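Local coordinates for aspartate aminotransferase (Rhodobacter sphaeroides, PDB 3NRA), which probably catalyses the pyridoxal-phosphate-dependent transfer of an amino group from L-aspartate to 2-oxoglutarate, giving oxaloacetate and L-glutamate, at residues S338-L344 with D378-F384; L358-V364 with R397-L401. One frame throughout, in Å; residues are numbered along the deposited sequence. Where two conformers were deposited one is given.

Contact 1: residues S338-L344 with D378-F384; sequences SYLFPRL and DSVRLNF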
loop_
_atom_site.group_PDB
_atom_site.type_symbol
_atom_site.label_atom_id
_atom_site.label_comp_id
_atom_site.label_asym_id
_atom_site.label_seq_id
_atom_site.Cartn_x
_atom_site.Cartn_y
_atom_site.Cartn_z
ATOM N N SER B 338 8.334 -17.470 13.974
ATOM C CA SER B 338 9.710 -17.278 14.447
ATOM C C SER B 338 9.850 -16.154 15.497
ATOM O O SER B 338 10.899 -15.479 15.549
ATOM C CB SER B 338 10.627 -16.993 13.255
ATOM O OG SER B 338 10.333 -17.862 12.184
ATOM N N TYR B 339 8.824 -15.975 16.351
ATOM C CA TYR B 339 8.901 -15.028 17.469
ATOM C C TYR B 339 9.070 -15.715 18.842
ATOM O O TYR B 339 8.422 -16.712 19.124
ATOM C CB TYR B 339 7.680 -14.151 17.497
ATOM C CG TYR B 339 7.570 -13.273 16.290
ATOM C CD1 TYR B 339 8.615 -12.396 15.934
ATOM C CD2 TYR B 339 6.431 -13.298 15.489
ATOM C CE1 TYR B 339 8.516 -11.580 14.820
ATOM C CE2 TYR B 339 6.332 -12.492 14.371
ATOM C CZ TYR B 339 7.390 -11.634 14.038
ATOM O OH TYR B 339 7.308 -10.845 12.915
ATOM N N LEU B 340 10.007 -15.200 19.644
ATOM C CA LEU B 340 10.109 -15.491 21.068
ATOM C C LEU B 340 9.905 -14.190 21.854
ATOM O O LEU B 340 10.434 -13.120 21.477
ATOM C CB LEU B 340 11.473 -16.037 21.416
ATOM C CG LEU B 340 11.846 -17.481 21.150
ATOM C CD1 LEU B 340 13.389 -17.587 20.943
ATOM C CD2 LEU B 340 11.413 -18.362 22.278
ATOM N N PHE B 341 9.220 -14.298 22.976
ATOM C CA PHE B 341 8.879 -13.160 23.790
ATOM C C PHE B 341 9.266 -13.421 25.270
ATOM O O PHE B 341 8.410 -13.645 26.113
ATOM C CB PHE B 341 7.389 -12.917 23.624
ATOM C CG PHE B 341 6.930 -11.572 24.049
ATOM C CD1 PHE B 341 7.493 -10.419 23.512
ATOM C CD2 PHE B 341 5.849 -11.445 24.912
ATOM C CE1 PHE B 341 7.024 -9.184 23.859
ATOM C CE2 PHE B 341 5.389 -10.198 25.273
ATOM C CZ PHE B 341 5.976 -9.063 24.728
ATOM N N PRO B 342 10.578 -13.395 25.576
ATOM C CA PRO B 342 10.996 -13.602 26.941
ATOM C C PRO B 342 10.627 -12.451 27.885
ATOM O O PRO B 342 10.734 -11.284 27.511
ATOM C CB PRO B 342 12.507 -13.741 26.821
ATOM C CG PRO B 342 12.844 -13.101 25.584
ATOM C CD PRO B 342 11.723 -13.420 24.676
ATOM N N ARG B 343 10.135 -12.807 29.071
ATOM C CA ARG B 343 9.899 -11.865 30.152
ATOM C C ARG B 343 11.135 -11.824 31.007
ATOM O O ARG B 343 11.545 -12.840 31.559
ATOM C CB ARG B 343 8.699 -12.306 30.992
ATOM C CG ARG B 343 8.190 -11.239 31.926
ATOM C CD ARG B 343 7.003 -11.714 32.760
ATOM N NE ARG B 343 7.380 -12.854 33.599
ATOM C CZ ARG B 343 6.578 -13.458 34.461
ATOM N NH1 ARG B 343 5.324 -13.044 34.651
ATOM N NH2 ARG B 343 7.030 -14.480 35.139
ATOM N N LEU B 344 11.735 -10.641 31.122
ATOM C CA LEU B 344 13.002 -10.474 31.816
ATOM C C LEU B 344 12.761 -10.186 33.302
ATOM O O LEU B 344 11.703 -9.661 33.670
ATOM C CB LEU B 344 13.793 -9.308 31.178
ATOM C CG LEU B 344 14.067 -9.407 29.674
ATOM C CD1 LEU B 344 14.937 -8.264 29.211
ATOM C CD2 LEU B 344 14.719 -10.770 29.315
ATOM N N ASP B 378 8.181 -5.344 30.504
ATOM C CA ASP B 378 9.436 -6.027 30.896
ATOM C C ASP B 378 9.762 -7.245 30.035
ATOM O O ASP B 378 10.711 -7.953 30.317
ATOM C CB ASP B 378 9.479 -6.362 32.427
ATOM C CG ASP B 378 8.345 -7.274 32.887
ATOM O OD1 ASP B 378 7.455 -7.652 32.072
ATOM O OD2 ASP B 378 8.330 -7.590 34.101
ATOM N N SER B 379 9.010 -7.430 28.938
ATOM C CA SER B 379 9.363 -8.401 27.885
ATOM C C SER B 379 10.005 -7.732 26.667
ATOM O O SER B 379 9.870 -6.545 26.479
ATOM C CB SER B 379 8.111 -9.187 27.472
ATOM O OG SER B 379 7.610 -9.909 28.604
ATOM N N VAL B 380 10.744 -8.521 25.878
ATOM C CA VAL B 380 11.247 -8.095 24.590
ATOM C C VAL B 380 10.934 -9.180 23.559
ATOM O O VAL B 380 10.812 -10.350 23.916
ATOM C CB VAL B 380 12.789 -7.842 24.610
ATOM C CG1 VAL B 380 13.137 -6.677 25.580
ATOM C CG2 VAL B 380 13.577 -9.156 24.984
ATOM N N ARG B 381 10.732 -8.777 22.299
ATOM C CA ARG B 381 10.480 -9.737 21.234
ATOM C C ARG B 381 11.751 -9.954 20.416
ATOM O O ARG B 381 12.468 -8.999 20.110
ATOM C CB ARG B 381 9.349 -9.280 20.310
ATOM C CG ARG B 381 8.745 -10.414 19.522
ATOM C CD ARG B 381 7.928 -9.955 18.378
ATOM N NE ARG B 381 8.751 -9.241 17.391
ATOM C CZ ARG B 381 8.273 -8.514 16.385
ATOM N NH1 ARG B 381 6.971 -8.438 16.165
ATOM N NH2 ARG B 381 9.124 -7.900 15.545
ATOM N N LEU B 382 11.999 -11.225 20.071
ATOM C CA LEU B 382 13.044 -11.619 19.158
ATOM C C LEU B 382 12.412 -12.275 17.970
ATOM O O LEU B 382 11.604 -13.164 18.132
ATOM C CB LEU B 382 13.974 -12.611 19.833
ATOM C CG LEU B 382 15.033 -12.028 20.782
ATOM C CD1 LEU B 382 14.398 -11.506 22.033
ATOM C CD2 LEU B 382 16.105 -13.088 21.122
ATOM N N ASN B 383 12.794 -11.866 16.770
ATOM C CA ASN B 383 12.540 -12.688 15.597
ATOM C C ASN B 383 13.769 -13.561 15.368
ATOM O O ASN B 383 14.833 -13.052 14.999
ATOM C CB ASN B 383 12.221 -11.818 14.354
ATOM C CG ASN B 383 11.921 -12.658 13.101
ATOM O OD1 ASN B 383 12.580 -13.667 12.846
ATOM N ND2 ASN B 383 10.934 -12.221 12.306
ATOM N N PHE B 384 13.624 -14.869 15.574
ATOM C CA PHE B 384 14.764 -15.779 15.507
ATOM C C PHE B 384 14.959 -16.475 14.154
ATOM O O PHE B 384 15.761 -17.404 14.047
ATOM C CB PHE B 384 14.742 -16.813 16.682
ATOM C CG PHE B 384 13.562 -17.750 16.674
ATOM C CD1 PHE B 384 13.609 -18.954 15.974
ATOM C CD2 PHE B 384 12.435 -17.469 17.442
ATOM C CE1 PHE B 384 12.517 -19.854 16.002
ATOM C CE2 PHE B 384 11.373 -18.339 17.484
ATOM C CZ PHE B 384 11.414 -19.550 16.749
HETATM O O HOH W 1 9.436 -9.559 12.225
HETATM O O HOH W 2 6.895 -12.444 27.982
HETATM O O HOH W 3 10.816 -7.507 35.410
#
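L340 and L382 form an antiparallel hydrogen-bonded pair in which each residue donates and accepts once: L340 N gives to L382 O at 3.0 Å, and L382 N returns a bond to L340 O at 2.8 Å. F384 N continues the ladder to S338 O. Beyond L340 the pairing changes because P342 has no N-H to offer; V380 O instead receives a CA-H...O contact from F341 CA at 3.4 Å. P342 O still accepts from V380 N, and L344 N donates to D378 O. Water fills in at the irregular end, one molecule joining F341 O to S379 OG, a second joining L344 O to D378 OD2. S379 suits its place doubly, since its small CB also sits over the F341 ring face in a CH-pi contact, 3.7 Å from the centroid. Likewise S338 CA lies over the F384 ring face, while F384 CD2 meets L340 CD1 at 3.6 Å, an apolar contact on the side of L340 and L382.

On the side of Y339 and N383 the partners are polar. The guanidinium of R381 lies nearly flat against the Y339 ring, planes 22° apart, with Y339 CE1 over its centre and 3.5 Å from R381 CZ. A bend at chi3 (64°) in an otherwise extended chain lays R381 along this ring, and N190 OD1 takes a bond from its NH1. N383 splits its amide: OD1 accepts from S385 N, whereas ND2 gives to a water 3.1 Å away that also pairs with Y339 OH. That hydroxyl further bonds NZ of the pyridoxal-phosphate-bearing lysine at position 253. Such a strand pair, one side polar and turned to the cofactor, belongs to the small-domain sheet bordering the active site of an aspartate aminotransferase.

Contact 2: residues L358-V364 with R397-L401; sequences LRLQAGV and RIVTL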
loop_
_atom_site.group_PDB
_atom_site.type_symbol
_atom_site.label_atom_id
_atom_site.label_comp_id
_atom_site.label_asym_id
_atom_site.label_seq_id
_atom_site.Cartn_x
_atom_site.Cartn_y
_atom_site.Cartn_z
ATOM N N LEU B 358 21.311 -3.181 25.364
ATOM C CA LEU B 358 21.543 -4.396 24.574
ATOM C C LEU B 358 22.179 -4.085 23.224
ATOM O O LEU B 358 23.079 -4.791 22.782
ATOM C CB LEU B 358 20.243 -5.145 24.347
ATOM C CG LEU B 358 19.700 -5.948 25.490
ATOM C CD1 LEU B 358 18.371 -6.590 25.058
ATOM C CD2 LEU B 358 20.724 -7.039 25.975
ATOM N N ARG B 359 21.720 -3.010 22.599
ATOM C CA ARG B 359 22.264 -2.554 21.338
ATOM C C ARG B 359 23.677 -1.955 21.526
ATOM O O ARG B 359 24.610 -2.319 20.805
ATOM C CB ARG B 359 21.315 -1.522 20.712
ATOM C CG ARG B 359 21.737 -1.036 19.378
ATOM C CD ARG B 359 20.579 -0.482 18.608
ATOM N NE ARG B 359 21.002 -0.067 17.257
ATOM C CZ ARG B 359 21.243 1.197 16.855
ATOM N NH1 ARG B 359 21.095 2.249 17.682
ATOM N NH2 ARG B 359 21.614 1.417 15.591
ATOM N N LEU B 360 23.826 -1.095 22.527
ATOM C CA LEU B 360 25.136 -0.457 22.833
ATOM C C LEU B 360 26.233 -1.460 23.218
ATOM O O LEU B 360 27.346 -1.399 22.691
ATOM C CB LEU B 360 24.980 0.551 23.965
ATOM C CG LEU B 360 26.018 1.655 23.966
ATOM C CD1 LEU B 360 25.588 2.732 22.970
ATOM C CD2 LEU B 360 26.210 2.247 25.384
ATOM N N GLN B 361 25.911 -2.395 24.109
ATOM C CA GLN B 361 26.936 -3.273 24.734
ATOM C C GLN B 361 26.977 -4.729 24.204
ATOM O O GLN B 361 27.901 -5.459 24.534
ATOM C CB GLN B 361 26.719 -3.302 26.250
ATOM C CG GLN B 361 26.895 -1.938 26.926
ATOM C CD GLN B 361 27.124 -2.074 28.404
ATOM O OE1 GLN B 361 26.253 -2.579 29.146
ATOM N NE2 GLN B 361 28.306 -1.664 28.855
ATOM N N ALA B 362 25.947 -5.147 23.448
ATOM C CA ALA B 362 25.881 -6.497 22.838
ATOM C C ALA B 362 25.647 -6.506 21.315
ATOM O O ALA B 362 25.582 -7.577 20.715
ATOM C CB ALA B 362 24.792 -7.322 23.517
ATOM N N GLY B 363 25.497 -5.341 20.698
ATOM C CA GLY B 363 25.101 -5.263 19.286
ATOM C C GLY B 363 23.859 -6.101 18.974
ATOM O O GLY B 363 23.800 -6.765 17.958
ATOM N N VAL B 364 22.885 -6.089 19.881
ATOM C CA VAL B 364 21.638 -6.814 19.690
ATOM C C VAL B 364 20.488 -5.819 19.614
ATOM O O VAL B 364 20.339 -4.967 20.489
ATOM C CB VAL B 364 21.436 -7.794 20.837
ATOM C CG1 VAL B 364 20.051 -8.327 20.856
ATOM C CG2 VAL B 364 22.442 -8.942 20.723
ATOM N N ARG B 397 24.944 -13.274 24.839
ATOM C CA ARG B 397 25.284 -11.898 25.218
ATOM C C ARG B 397 24.102 -11.219 25.954
ATOM O O ARG B 397 24.316 -10.445 26.907
ATOM C CB ARG B 397 25.719 -11.055 23.985
ATOM C CG ARG B 397 26.956 -11.588 23.249
ATOM C CD ARG B 397 27.647 -10.510 22.401
ATOM N NE ARG B 397 26.817 -10.038 21.298
ATOM C CZ ARG B 397 26.620 -10.697 20.148
ATOM N NH1 ARG B 397 27.197 -11.901 19.911
ATOM N NH2 ARG B 397 25.838 -10.157 19.210
ATOM N N ILE B 398 22.868 -11.500 25.529
ATOM C CA ILE B 398 21.692 -10.908 26.196
ATOM C C ILE B 398 21.662 -11.321 27.656
ATOM O O ILE B 398 21.510 -10.468 28.550
ATOM C CB ILE B 398 20.344 -11.335 25.562
ATOM C CG1 ILE B 398 20.219 -10.805 24.129
ATOM C CG2 ILE B 398 19.139 -10.791 26.430
ATOM C CD1 ILE B 398 18.833 -11.127 23.425
ATOM N N VAL B 399 21.811 -12.628 27.909
ATOM C CA VAL B 399 21.675 -13.146 29.278
ATOM C C VAL B 399 22.839 -12.705 30.171
ATOM O O VAL B 399 22.604 -12.329 31.311
ATOM C CB VAL B 399 21.469 -14.679 29.341
ATOM C CG1 VAL B 399 20.209 -15.097 28.533
ATOM C CG2 VAL B 399 22.676 -15.406 28.889
ATOM N N THR B 400 24.072 -12.665 29.616
ATOM C CA THR B 400 25.241 -12.052 30.293
ATOM C C THR B 400 24.920 -10.604 30.778
ATOM O O THR B 400 25.172 -10.260 31.948
ATOM C CB THR B 400 26.472 -12.007 29.368
ATOM O OG1 THR B 400 26.823 -13.324 28.968
ATOM C CG2 THR B 400 27.682 -11.350 30.074
ATOM N N LEU B 401 24.301 -9.806 29.905
ATOM C CA LEU B 401 23.901 -8.438 30.268
ATOM C C LEU B 401 22.724 -8.399 31.218
ATOM O O LEU B 401 22.685 -7.538 32.105
ATOM C CB LEU B 401 23.621 -7.575 29.031
ATOM C CG LEU B 401 24.888 -7.153 28.258
ATOM C CD1 LEU B 401 24.589 -6.140 27.177
ATOM C CD2 LEU B 401 25.963 -6.617 29.189
#
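R397 reaches from one helix to the carbonyl that ends another, fastening A362 in a helix-helix crossing of the small domain of this aminotransferase. The axes of the segments 358-362 and 397-401 come within 10.3 Å, their directions 104° apart, so the helices meet over a short patch. Along R397, CB packs on the methyl of A362 at 3.9 Å, a small residue suiting the close approach of the helices there. The CD atom passes near A362 O, and a bend at chi3 (-65°) swings the guanidinium round to it. NE then donates to A362 O at 2.8 Å and NH2 to the same atom at 3.0 Å, a side-on grip with the oxygen close to the guanidinium plane. NH2 meets the carbonyl almost end-on, whereas NE arrives from farther off the line. Here the positive group faces the C-terminal end of helix 351-362, where the helix dipole is likely to favour it. NH2 also bonds R40 O and lies beside V364 CG2. A leucine in place of R397 would probably leave the carbonyl of A362 without either of these donors and break the tie to R40 O.

G363 follows with positive phi, a shape that favours glycine, and lets the chain turn into V364, whose CG1 packs across I398 CD1. Branched aliphatic residues suit the rest of the interface: L358 places CD2 4.1 Å from I398 CG2, and near L401 CD1 as well. Q361 contributes its aliphatic base to the packing, while its polar end goes elsewhere, OE1 to Y405 OH and NE2 to R33 O. L401 CD1 rests against two successive residues of the other helix, 3.7 Å from Q361 CB and 3.9 Å from A362 CB.

In the fold
Contacts 1 and 2 have centres 14 Å apart in the same small domain, and they touch where L382 CD2 packs on I398 CD1. Their segments alternate along the chain: 338-344, 358-364, 378-384, 397-401. Strand 339-340, helix 351-362 and strand 364-368 make a beta-alpha-beta unit with parallel strands; strand 380-383 runs antiparallel between the two, and helix 388-404 follows it. Contact 1 thus joins two neighbouring strands of the sheet, and contact 2 joins the helices that follow each of them. The strand pair lies about 13 Å from the chain's centre, beside the cofactor, while the helix pair, at about 25 Å, lies farther out, with L358 and I398 packed on V366 of the sheet.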